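Local coordinates for alkaline phosphatase D (Bacillus subtilis, PDB 2YEQ), which hydrolyses phosphate esters, acting as a phosphodiesterase whose active site contains an iron(III) ion and calcium, at residues Asn216-Ile221 with Arg282-Asn287; Asp277-Arg282 with Gln330-Ala335; Pro301-Leu306 with Asp353-Gln358. All coordinates share one frame; numbering follows the deposited sequence.

Overall arrangement
The three contacts form one continuous cluster in the phosphatase domain, on the same side of the chain's centre. Contact 2 lies about 11 Å from contact 1 and about 10 Å from contact 3, centre to centre, and Arg282 belongs to both contact 1 and contact 2. From contact 1, Tyr217 O lies 3.0 Å from Arg279 NH1 of contact 2, probably a hydrogen bond. Another probable bond ties contact 1 to contact 3, with Asp283 O 2.6 Å from Tyr355 OH. Contact 1 supplies Asn216 to a calcium site shared with Asp210 and Asn215; contact 2 brings the Arg279 side chain to about 5 Å from a calcium ion and from a bound phosphate. The centre of contact 3 is about 21 Å from the chain's centre, against about 11 Å for contact 2.

Contact 1: Asn216-Ile221 with Arg282-Asn287; sequences NYANKI and RDDQAN. With NA (sodium ion), chain B; CA (calcium ion), chain C; PE5 (3,6,9,12,15,18,21,24-octaoxahexacosan-1-ol), chain D; EDO (1,2-ethanediol), chain L.
Gln285 meets Asn216 through its amide nitrogen: NE2 donates to Asn216 O at 2.9 Å with an N-H...O angle of 156°, arriving above the carbonyl plane. The other end of the same amide binds sodium, Gln285 OE1 lying 2.4 Å from the ion. A bend at chi2 (91°) brings the amide into place between the two. Asp284 OD1 also binds the sodium, at 2.2 Å, and four waters complete six ligands. One water donates to both Asn216 O and Ile221 O, so the ion's hydration shell bridges the loops.

Apolar contacts fill in beside it. Ala218 CB sits 3.6 Å from Arg282 CD, while the Ile221 and Asp284 side chains cross at about a right angle, Ile221 CD1 3.7 Å from Asp284 CB. A type II' turn from Ala218 to Ile221 sets these two residues facing Arg282 and Asp284.

Farther out, Asn216 OD1 binds calcium at 2.4 Å, a site shared with Asp210 and Asn215, and its ND2 bonds to Asp289. Asp350 is the stronger polar partner of the Gln285 amide. A sodium site thus joins two loops beside a calcium site of the PhoD-like phosphatase. Tyr217 and Lys220 rest on helix 228-245, while Ala286 touches helix 296-299.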
loop_
_atom_site.group_PDB
_atom_site.type_symbol
_atom_site.label_atom_id
_atom_site.label_comp_id
_atom_site.label_asym_id
_atom_site.label_seq_id
_atom_site.Cartn_x
_atom_site.Cartn_y
_atom_site.Cartn_z
ATOM N N ASN A 216 8.380 0.983 12.082
ATOM C CA ASN A 216 9.700 1.504 11.721
ATOM C C ASN A 216 10.834 0.500 11.761
ATOM O O ASN A 216 11.989 0.870 12.028
ATOM C CB ASN A 216 10.054 2.724 12.581
ATOM C CG ASN A 216 9.319 4.013 12.123
ATOM O OD1 ASN A 216 8.165 3.959 11.749
ATOM N ND2 ASN A 216 10.003 5.166 12.177
ATOM N N TYR A 217 10.529 -0.754 11.447
ATOM C CA TYR A 217 11.564 -1.721 11.264
ATOM C C TYR A 217 12.432 -1.379 10.062
ATOM O O TYR A 217 11.992 -0.705 9.110
ATOM C CB TYR A 217 11.016 -3.146 11.193
ATOM C CG TYR A 217 10.590 -3.755 9.875
ATOM C CD1 TYR A 217 11.478 -4.449 9.092
ATOM C CD2 TYR A 217 9.243 -3.707 9.458
ATOM C CE1 TYR A 217 11.084 -5.075 7.935
ATOM C CE2 TYR A 217 8.828 -4.324 8.287
ATOM C CZ TYR A 217 9.726 -4.992 7.523
ATOM O OH TYR A 217 9.325 -5.614 6.364
ATOM N N ALA A 218 13.667 -1.868 10.103
ATOM C CA ALA A 218 14.613 -1.657 9.009
ATOM C C ALA A 218 15.390 -2.940 8.764
ATOM O O ALA A 218 16.314 -3.255 9.522
ATOM C CB ALA A 218 15.553 -0.477 9.370
ATOM N N ASN A 219 15.008 -3.675 7.707
ATOM C CA ASN A 219 15.555 -4.996 7.423
ATOM C C ASN A 219 15.328 -5.922 8.659
ATOM O O ASN A 219 14.170 -6.357 8.915
ATOM C CB ASN A 219 17.027 -4.898 6.972
ATOM C CG ASN A 219 17.542 -6.155 6.349
ATOM O OD1 ASN A 219 17.007 -7.270 6.552
ATOM N ND2 ASN A 219 18.607 -6.009 5.552
ATOM N N LYS A 220 16.379 -6.181 9.451
ATOM C CA LYS A 220 16.229 -7.063 10.610
ATOM C C LYS A 220 16.436 -6.340 11.918
ATOM O O LYS A 220 16.582 -6.961 12.968
ATOM C CB LYS A 220 17.123 -8.273 10.440
ATOM C CG LYS A 220 16.538 -9.194 9.352
ATOM C CD LYS A 220 17.474 -10.302 8.972
ATOM C CE LYS A 220 17.415 -10.616 7.504
ATOM N NZ LYS A 220 18.414 -9.812 6.689
ATOM N N ILE A 221 16.405 -5.013 11.862
ATOM C CA ILE A 221 16.518 -4.173 13.023
ATOM C C ILE A 221 15.173 -3.579 13.433
ATOM O O ILE A 221 14.625 -2.721 12.708
ATOM C CB ILE A 221 17.503 -3.016 12.779
ATOM C CG1 ILE A 221 18.857 -3.533 12.298
ATOM C CG2 ILE A 221 17.668 -2.188 14.017
ATOM C CD1 ILE A 221 19.805 -2.393 11.895
ATOM N N ARG A 282 16.455 -2.395 3.761
ATOM C CA ARG A 282 16.989 -1.096 4.070
ATOM C C ARG A 282 17.954 -1.090 5.264
ATOM O O ARG A 282 17.798 -1.877 6.223
ATOM C CB ARG A 282 15.882 -0.078 4.322
ATOM C CG ARG A 282 15.000 -0.350 5.529
ATOM C CD ARG A 282 14.564 0.912 6.182
ATOM N NE ARG A 282 13.442 1.515 5.473
ATOM C CZ ARG A 282 12.917 2.691 5.767
ATOM N NH1 ARG A 282 13.452 3.464 6.715
ATOM N NH2 ARG A 282 11.837 3.109 5.100
ATOM N N ASP A 283 18.886 -0.138 5.222
ATOM C CA ASP A 283 19.711 0.172 6.375
ATOM C C ASP A 283 18.895 0.914 7.416
ATOM O O ASP A 283 17.838 1.487 7.115
ATOM C CB ASP A 283 20.927 0.997 5.963
ATOM C CG ASP A 283 21.974 0.169 5.224
ATOM O OD1 ASP A 283 22.075 -1.066 5.452
ATOM O OD2 ASP A 283 22.704 0.753 4.393
ATOM N N ASP A 284 19.413 0.915 8.642
ATOM C CA ASP A 284 18.751 1.480 9.800
ATOM C C ASP A 284 18.584 2.965 9.596
ATOM O O ASP A 284 19.437 3.613 8.958
ATOM C CB ASP A 284 19.623 1.220 11.044
ATOM C CG ASP A 284 18.869 1.292 12.347
ATOM O OD1 ASP A 284 17.594 1.314 12.389
ATOM O OD2 ASP A 284 19.602 1.349 13.374
ATOM N N GLN A 285 17.512 3.513 10.154
ATOM C CA GLN A 285 17.319 4.957 10.166
ATOM C C GLN A 285 18.440 5.682 10.961
ATOM O O GLN A 285 18.816 5.267 12.064
ATOM C CB GLN A 285 15.965 5.346 10.739
ATOM C CG GLN A 285 14.758 4.722 10.005
ATOM C CD GLN A 285 14.327 3.405 10.608
ATOM O OE1 GLN A 285 15.103 2.788 11.370
ATOM N NE2 GLN A 285 13.095 2.944 10.284
ATOM N N ALA A 286 18.936 6.770 10.379
ATOM C CA ALA A 286 19.973 7.599 10.979
ATOM C C ALA A 286 19.414 8.471 12.055
ATOM O O ALA A 286 18.197 8.742 12.102
ATOM C CB ALA A 286 20.627 8.477 9.904
ATOM N N ASN A 287 20.311 8.915 12.943
ATOM C CA ASN A 287 20.015 9.894 13.980
ATOM C C ASN A 287 18.927 9.485 14.928
ATOM O O ASN A 287 18.155 10.345 15.408
ATOM C CB ASN A 287 19.673 11.285 13.386
ATOM C CG ASN A 287 20.697 11.784 12.363
ATOM O OD1 ASN A 287 20.337 12.405 11.332
ATOM N ND2 ASN A 287 21.968 11.548 12.641
HETATM NA NA NA B . 15.762 1.912 13.509
HETATM CA CA CA C . 5.918 3.868 11.056
HETATM O O1 PE5 D . 20.964 -7.927 7.829
HETATM C C1 PE5 D . 21.626 -8.294 6.627
HETATM C C2 PE5 D . 22.139 -9.723 6.697
HETATM O O2 PE5 D . 21.196 -10.628 6.111
HETATM C C3 PE5 D . 21.556 -12.027 6.146
HETATM C C4 PE5 D . 21.642 -12.584 7.577
HETATM O O3 PE5 D . 20.754 -13.683 7.816
HETATM C C5 PE5 D . 20.796 -14.149 9.180
HETATM C C6 PE5 D . 19.844 -13.352 10.080
HETATM O O4 PE5 D . 20.528 -12.710 11.175
HETATM C C7 PE5 D . 20.396 -11.279 11.209
HETATM C C8 PE5 D . 20.759 -10.751 12.570
HETATM C C1 EDO L . 22.486 2.915 8.618
HETATM O O1 EDO L . 22.204 4.019 9.485
HETATM C C2 EDO L . 22.564 1.622 9.404
HETATM O O2 EDO L . 22.422 0.500 8.567
HETATM O O HOH W 1 14.440 0.127 13.119
HETATM O O HOH W 2 19.217 -2.878 8.311
HETATM O O HOH W 3 20.641 -3.353 4.936
HETATM O O HOH W 4 16.991 3.860 13.890
HETATM O O HOH W 5 16.124 1.044 15.594
HETATM O O HOH W 6 13.818 2.982 14.199
HETATM O O HOH W 7 5.371 5.858 11.900
#

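Contact 2: Asp277-Arg282 with Gln330-Ala335; sequences DTRQYR and QQIFFA
Thr278 and Gln331 slide past each other in opposite directions, and the hydroxyl of one meets the amide oxygen of the other. The hydroxyl donates, Thr278 OG1 to Gln331 OE1 at 2.7 Å, approaching 40° out of the amide carbonyl plane and so not on a lone pair. The same oxygen receives a second, weak bond from Thr278 N, so one carbonyl tip grips both the backbone and the side chain of the threonine. Gln331 NE2 turns to Leu276 O, which fixes the rotation of the amide.

Ile332 lies beside this pair and sets its aliphatic branches against the two arginine ends. Its CD1 comes to 3.5 Å from Arg282 NH2, the two side chains approaching from opposite directions; its CG2 lies 4.1 Å from Arg279 NH2. The two guanidinium groups overlap, with Arg282 NH2 3.4 Å above the plane of Arg279. Both are drawn to Asp350, whose OD1 takes a salt bridge from NH1 of each arginine, while Arg279 NE pairs with Asp209. Arg282 is held further by a bond from NE to Thr278 O, 2.8 Å and in both the guanidinium and carbonyl planes.

Each segment also braces itself. Asp277 OD1 accepts from Arg279 N and Gln280 N on the same face of its carboxylate, the first an Asx turn, the two together an Asx motif. Gln330 curls forward, NE2 reaching Ile332 O at 2.8 Å while its OE1 accepts from Ile332 N.

The two loops follow strands 271-275 and 325-329, parallel neighbours in the seven-stranded sheet. Functional loops at the carboxyl ends of parallel strands are characteristic of calcineurin-like metallophosphoesterases; here Arg279, paired with the calcium ligand Asp209, is consistent with a second-shell role near the bound phosphate.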
loop_
_atom_site.group_PDB
_atom_site.type_symbol
_atom_site.label_atom_id
_atom_site.label_comp_id
_atom_site.label_asym_id
_atom_site.label_seq_id
_atom_site.Cartn_x
_atom_site.Cartn_y
_atom_site.Cartn_z
ATOM N N ASP A 277 10.118 -2.502 -2.574
ATOM C CA ASP A 277 10.137 -2.929 -1.172
ATOM C C ASP A 277 11.249 -2.167 -0.473
ATOM O O ASP A 277 12.425 -2.497 -0.614
ATOM C CB ASP A 277 10.337 -4.451 -1.144
ATOM C CG ASP A 277 10.343 -5.050 0.285
ATOM O OD1 ASP A 277 10.305 -4.306 1.286
ATOM O OD2 ASP A 277 10.372 -6.295 0.347
ATOM N N THR A 278 10.869 -1.126 0.259
ATOM C CA THR A 278 11.812 -0.251 0.908
ATOM C C THR A 278 11.984 -0.569 2.399
ATOM O O THR A 278 12.583 0.223 3.119
ATOM C CB THR A 278 11.406 1.238 0.735
ATOM O OG1 THR A 278 10.111 1.482 1.330
ATOM C CG2 THR A 278 11.391 1.635 -0.793
ATOM N N ARG A 279 11.425 -1.697 2.853
ATOM C CA ARG A 279 11.598 -2.169 4.232
ATOM C C ARG A 279 12.552 -3.325 4.379
ATOM O O ARG A 279 13.347 -3.332 5.321
ATOM C CB ARG A 279 10.269 -2.632 4.851
ATOM C CG ARG A 279 9.380 -1.515 5.270
ATOM C CD ARG A 279 9.882 -0.708 6.407
ATOM N NE ARG A 279 9.106 0.519 6.503
ATOM C CZ ARG A 279 9.423 1.596 7.209
ATOM N NH1 ARG A 279 10.523 1.645 7.989
ATOM N NH2 ARG A 279 8.637 2.657 7.142
ATOM N N GLN A 280 12.412 -4.337 3.531
ATOM C CA GLN A 280 13.032 -5.641 3.787
ATOM C C GLN A 280 14.594 -5.629 3.749
ATOM O O GLN A 280 15.257 -6.514 4.354
ATOM C CB GLN A 280 12.502 -6.662 2.794
ATOM C CG GLN A 280 12.936 -8.103 3.077
ATOM C CD GLN A 280 12.290 -9.108 2.165
ATOM O OE1 GLN A 280 11.380 -8.786 1.351
ATOM N NE2 GLN A 280 12.727 -10.334 2.285
ATOM N N TYR A 281 15.147 -4.672 3.004
ATOM C CA TYR A 281 16.572 -4.608 2.735
ATOM C C TYR A 281 17.225 -3.319 3.206
ATOM O O TYR A 281 18.443 -3.185 3.105
ATOM C CB TYR A 281 16.839 -4.777 1.248
ATOM C CG TYR A 281 16.000 -5.828 0.581
ATOM C CD1 TYR A 281 16.280 -7.183 0.724
ATOM C CD2 TYR A 281 14.902 -5.463 -0.201
ATOM C CE1 TYR A 281 15.487 -8.144 0.112
ATOM C CE2 TYR A 281 14.122 -6.400 -0.812
ATOM C CZ TYR A 281 14.402 -7.745 -0.664
ATOM O OH TYR A 281 13.585 -8.662 -1.319
ATOM N N ARG A 282 16.455 -2.395 3.761
ATOM C CA ARG A 282 16.989 -1.096 4.070
ATOM C C ARG A 282 17.954 -1.090 5.264
ATOM O O ARG A 282 17.798 -1.877 6.223
ATOM C CB ARG A 282 15.882 -0.078 4.322
ATOM C CG ARG A 282 15.000 -0.350 5.529
ATOM C CD ARG A 282 14.564 0.912 6.182
ATOM N NE ARG A 282 13.442 1.515 5.473
ATOM C CZ ARG A 282 12.917 2.691 5.767
ATOM N NH1 ARG A 282 13.452 3.464 6.715
ATOM N NH2 ARG A 282 11.837 3.109 5.100
ATOM N N GLN A 330 5.492 2.594 -4.329
ATOM C CA GLN A 330 6.330 2.373 -3.153
ATOM C C GLN A 330 5.738 3.012 -1.916
ATOM O O GLN A 330 4.585 3.462 -1.940
ATOM C CB GLN A 330 7.779 2.817 -3.445
ATOM C CG GLN A 330 7.940 4.286 -3.797
ATOM C CD GLN A 330 8.155 5.140 -2.587
ATOM O OE1 GLN A 330 9.020 4.844 -1.742
ATOM N NE2 GLN A 330 7.337 6.168 -2.446
ATOM N N GLN A 331 6.506 3.039 -0.815
ATOM C CA GLN A 331 5.938 3.218 0.508
ATOM C C GLN A 331 5.979 4.591 1.093
ATOM O O GLN A 331 5.030 5.010 1.779
ATOM C CB GLN A 331 6.674 2.282 1.499
ATOM C CG GLN A 331 6.475 0.798 1.260
ATOM C CD GLN A 331 7.188 0.236 0.048
ATOM O OE1 GLN A 331 8.207 0.769 -0.424
ATOM N NE2 GLN A 331 6.667 -0.894 -0.456
ATOM N N ILE A 332 7.105 5.281 0.904
ATOM C CA ILE A 332 7.452 6.410 1.748
ATOM C C ILE A 332 7.753 7.706 0.963
ATOM O O ILE A 332 8.032 7.695 -0.232
ATOM C CB ILE A 332 8.669 6.042 2.658
ATOM C CG1 ILE A 332 9.774 5.397 1.837
ATOM C CG2 ILE A 332 8.236 5.113 3.848
ATOM C CD1 ILE A 332 11.162 5.406 2.522
ATOM N N PHE A 333 7.680 8.816 1.666
ATOM C CA PHE A 333 7.799 10.148 1.058
ATOM C C PHE A 333 9.119 10.314 0.291
ATOM O O PHE A 333 10.209 10.226 0.865
ATOM C CB PHE A 333 7.635 11.191 2.134
ATOM C CG PHE A 333 7.086 12.516 1.653
ATOM C CD1 PHE A 333 7.875 13.395 0.931
ATOM C CD2 PHE A 333 5.802 12.906 1.988
ATOM C CE1 PHE A 333 7.363 14.649 0.508
ATOM C CE2 PHE A 333 5.304 14.150 1.595
ATOM C CZ PHE A 333 6.089 15.006 0.844
ATOM N N PHE A 334 9.005 10.556 -1.020
ATOM C CA PHE A 334 10.153 10.592 -1.918
ATOM C C PHE A 334 10.738 12.006 -2.117
ATOM O O PHE A 334 11.970 12.172 -2.194
ATOM C CB PHE A 334 9.759 10.021 -3.270
ATOM C CG PHE A 334 10.886 9.903 -4.243
ATOM C CD1 PHE A 334 11.723 8.800 -4.227
ATOM C CD2 PHE A 334 11.097 10.882 -5.215
ATOM C CE1 PHE A 334 12.772 8.685 -5.138
ATOM C CE2 PHE A 334 12.144 10.773 -6.121
ATOM C CZ PHE A 334 12.973 9.685 -6.093
ATOM N N ALA A 335 9.872 13.006 -2.243
ATOM C CA ALA A 335 10.327 14.370 -2.494
ATOM C C ALA A 335 11.011 14.951 -1.267
ATOM O O ALA A 335 10.873 14.419 -0.158
ATOM C CB ALA A 335 9.167 15.268 -2.942
#

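Contact 3: Pro301-Leu306 with Asp353-Gln358; sequences PNRTLL and DGYPAQ. With PE5 (3,6,9,12,15,18,21,24-octaoxahexacosan-1-ol), chain E.
Tyr355 is clasped between Leu305 and Arg303, one on each face of its ring. At the root of the side chain, Tyr355 CB touches Leu305 CG; with CG anti to the carbonyl carbon (chi1 -61°), the ring then runs out between the two residues. Tyr355 CG lies 3.5 Å from Leu305 CG, and beyond it Leu305 CD2 stands over the middle of the ring, 3.7 Å from the centroid, a CH-pi contact. Tyr355 CD2 and CE2 lie near Thr304 O. On the opposite face, Arg303 NH2 comes to 3.5 Å from Tyr355 CE2, toward the rim. The guanidinium lies fairly flat on the ring, planes 28° apart, with Arg303 CZ 4.4 Å from the centroid in a cation-pi stack. At the tip, OH bonds to Asp283 O and Arg282 NH1.

Tyr355 occupies the N-cap position of helix 356-368, so the ring ties the start of that helix to the loop between helices 296-299 and 308-320. A serine in its place would probably leave the Arg303 guanidinium without its stacking surface and open a gap over Leu305.

The Arg303 NH1 bond to Gly354 O, 2.7 Å and nearly straight, lies in the guanidinium plane, and NH2 bonds to Asp284 O; together they probably fix the group's rotation. One helical turn on, Gln358 OE1 accepts from Leu305 N, on a lone pair at 3.0 Å, and from Leu306 N, also at 3.0 Å, while its NE2 goes to Glu311. Near the surface, Ala357 CB packs against Pro301 CA, and a water links Arg303 O to Gln358 N.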
loop_
_atom_site.group_PDB
_atom_site.type_symbol
_atom_site.label_atom_id
_atom_site.label_comp_id
_atom_site.label_asym_id
_atom_site.label_seq_id
_atom_site.Cartn_x
_atom_site.Cartn_y
_atom_site.Cartn_z
ATOM N N PRO A 301 27.090 7.835 2.136
ATOM C CA PRO A 301 26.732 7.380 0.801
ATOM C C PRO A 301 26.582 5.891 0.655
ATOM O O PRO A 301 26.005 5.432 -0.335
ATOM C CB PRO A 301 27.921 7.852 -0.073
ATOM C CG PRO A 301 29.017 8.077 0.866
ATOM C CD PRO A 301 28.381 8.547 2.127
ATOM N N ASN A 302 27.112 5.114 1.605
ATOM C CA ASN A 302 26.947 3.665 1.528
ATOM C C ASN A 302 25.557 3.189 1.916
ATOM O O ASN A 302 25.225 2.037 1.686
ATOM C CB ASN A 302 27.952 2.966 2.451
ATOM C CG ASN A 302 29.366 3.071 1.938
ATOM O OD1 ASN A 302 29.589 3.095 0.733
ATOM N ND2 ASN A 302 30.322 3.118 2.845
ATOM N N ARG A 303 24.787 4.038 2.566
ATOM C CA ARG A 303 23.498 3.621 3.096
ATOM C C ARG A 303 22.490 3.428 1.979
ATOM O O ARG A 303 22.467 4.223 1.025
ATOM C CB ARG A 303 22.990 4.629 4.082
ATOM C CG ARG A 303 23.742 4.570 5.401
ATOM C CD ARG A 303 23.315 5.648 6.335
ATOM N NE ARG A 303 21.981 5.402 6.868
ATOM C CZ ARG A 303 20.895 6.148 6.648
ATOM N NH1 ARG A 303 20.940 7.226 5.869
ATOM N NH2 ARG A 303 19.736 5.803 7.204
ATOM N N THR A 304 21.699 2.357 2.101
ATOM C CA THR A 304 20.754 1.910 1.082
ATOM C C THR A 304 19.333 1.823 1.665
ATOM O O THR A 304 19.161 1.631 2.882
ATOM C CB THR A 304 21.175 0.545 0.528
ATOM O OG1 THR A 304 20.407 0.257 -0.640
ATOM C CG2 THR A 304 21.020 -0.616 1.594
ATOM N N LEU A 305 18.337 2.029 0.799
ATOM C CA LEU A 305 16.925 1.714 1.112
ATOM C C LEU A 305 16.561 0.427 0.416
ATOM O O LEU A 305 15.887 -0.425 0.989
ATOM C CB LEU A 305 15.952 2.784 0.605
ATOM C CG LEU A 305 15.370 3.844 1.514
ATOM C CD1 LEU A 305 14.451 4.740 0.644
ATOM C CD2 LEU A 305 14.599 3.293 2.714
ATOM N N LEU A 306 16.998 0.286 -0.835
ATOM C CA LEU A 306 16.520 -0.773 -1.695
ATOM C C LEU A 306 17.352 -2.013 -1.588
ATOM O O LEU A 306 16.874 -3.117 -1.927
ATOM C CB LEU A 306 16.554 -0.338 -3.163
ATOM C CG LEU A 306 15.731 0.871 -3.582
ATOM C CD1 LEU A 306 15.972 1.166 -5.081
ATOM C CD2 LEU A 306 14.231 0.635 -3.262
ATOM N N ASP A 353 14.244 11.311 2.393
ATOM C CA ASP A 353 15.131 12.356 2.911
ATOM C C ASP A 353 16.158 11.788 3.947
ATOM O O ASP A 353 17.199 12.412 4.189
ATOM C CB ASP A 353 14.351 13.455 3.610
ATOM C CG ASP A 353 13.770 14.528 2.646
ATOM O OD1 ASP A 353 14.361 14.801 1.570
ATOM O OD2 ASP A 353 12.717 15.093 3.020
ATOM N N GLY A 354 15.822 10.647 4.561
ATOM C CA GLY A 354 16.691 9.960 5.542
ATOM C C GLY A 354 17.750 9.119 4.862
ATOM O O GLY A 354 18.667 8.611 5.522
ATOM N N TYR A 355 17.574 8.927 3.551
ATOM C CA TYR A 355 18.431 8.116 2.719
ATOM C C TYR A 355 18.812 8.918 1.459
ATOM O O TYR A 355 18.606 8.451 0.343
ATOM C CB TYR A 355 17.746 6.795 2.336
ATOM C CG TYR A 355 17.391 5.919 3.553
ATOM C CD1 TYR A 355 16.348 6.271 4.403
ATOM C CD2 TYR A 355 18.148 4.777 3.867
ATOM C CE1 TYR A 355 16.035 5.510 5.523
ATOM C CE2 TYR A 355 17.819 3.977 4.977
ATOM C CZ TYR A 355 16.772 4.366 5.812
ATOM O OH TYR A 355 16.430 3.650 6.929
ATOM N N PRO A 356 19.400 10.101 1.641
ATOM C CA PRO A 356 19.638 11.028 0.499
ATOM C C PRO A 356 20.581 10.514 -0.564
ATOM O O PRO A 356 20.384 10.824 -1.738
ATOM C CB PRO A 356 20.186 12.285 1.172
ATOM C CG PRO A 356 20.861 11.758 2.432
ATOM C CD PRO A 356 19.960 10.641 2.892
ATOM N N ALA A 357 21.579 9.706 -0.201
ATOM C CA ALA A 357 22.482 9.166 -1.213
ATOM C C ALA A 357 21.801 8.136 -2.082
ATOM O O ALA A 357 22.021 8.067 -3.295
ATOM C CB ALA A 357 23.741 8.558 -0.579
ATOM N N GLN A 358 21.001 7.288 -1.458
ATOM C CA GLN A 358 20.194 6.342 -2.209
ATOM C C GLN A 358 19.308 7.125 -3.198
ATOM O O GLN A 358 19.178 6.737 -4.350
ATOM C CB GLN A 358 19.319 5.527 -1.253
ATOM C CG GLN A 358 18.230 4.726 -1.917
ATOM C CD GLN A 358 18.736 3.523 -2.653
ATOM O OE1 GLN A 358 18.725 2.411 -2.131
ATOM N NE2 GLN A 358 19.160 3.718 -3.890
HETATM C C48 PE5 E . 18.245 17.667 -0.808
HETATM C C50 PE5 E . 18.750 16.549 0.106
HETATM O O1 PE5 E . 17.688 16.022 0.927
HETATM C C1 PE5 E . 17.734 16.335 2.329
HETATM C C2 PE5 E . 18.318 15.193 3.169
HETATM O O2 PE5 E . 19.703 15.371 3.550
HETATM O O HOH W 8 21.194 6.688 1.328
HETATM O O HOH W 9 17.690 7.616 7.953
#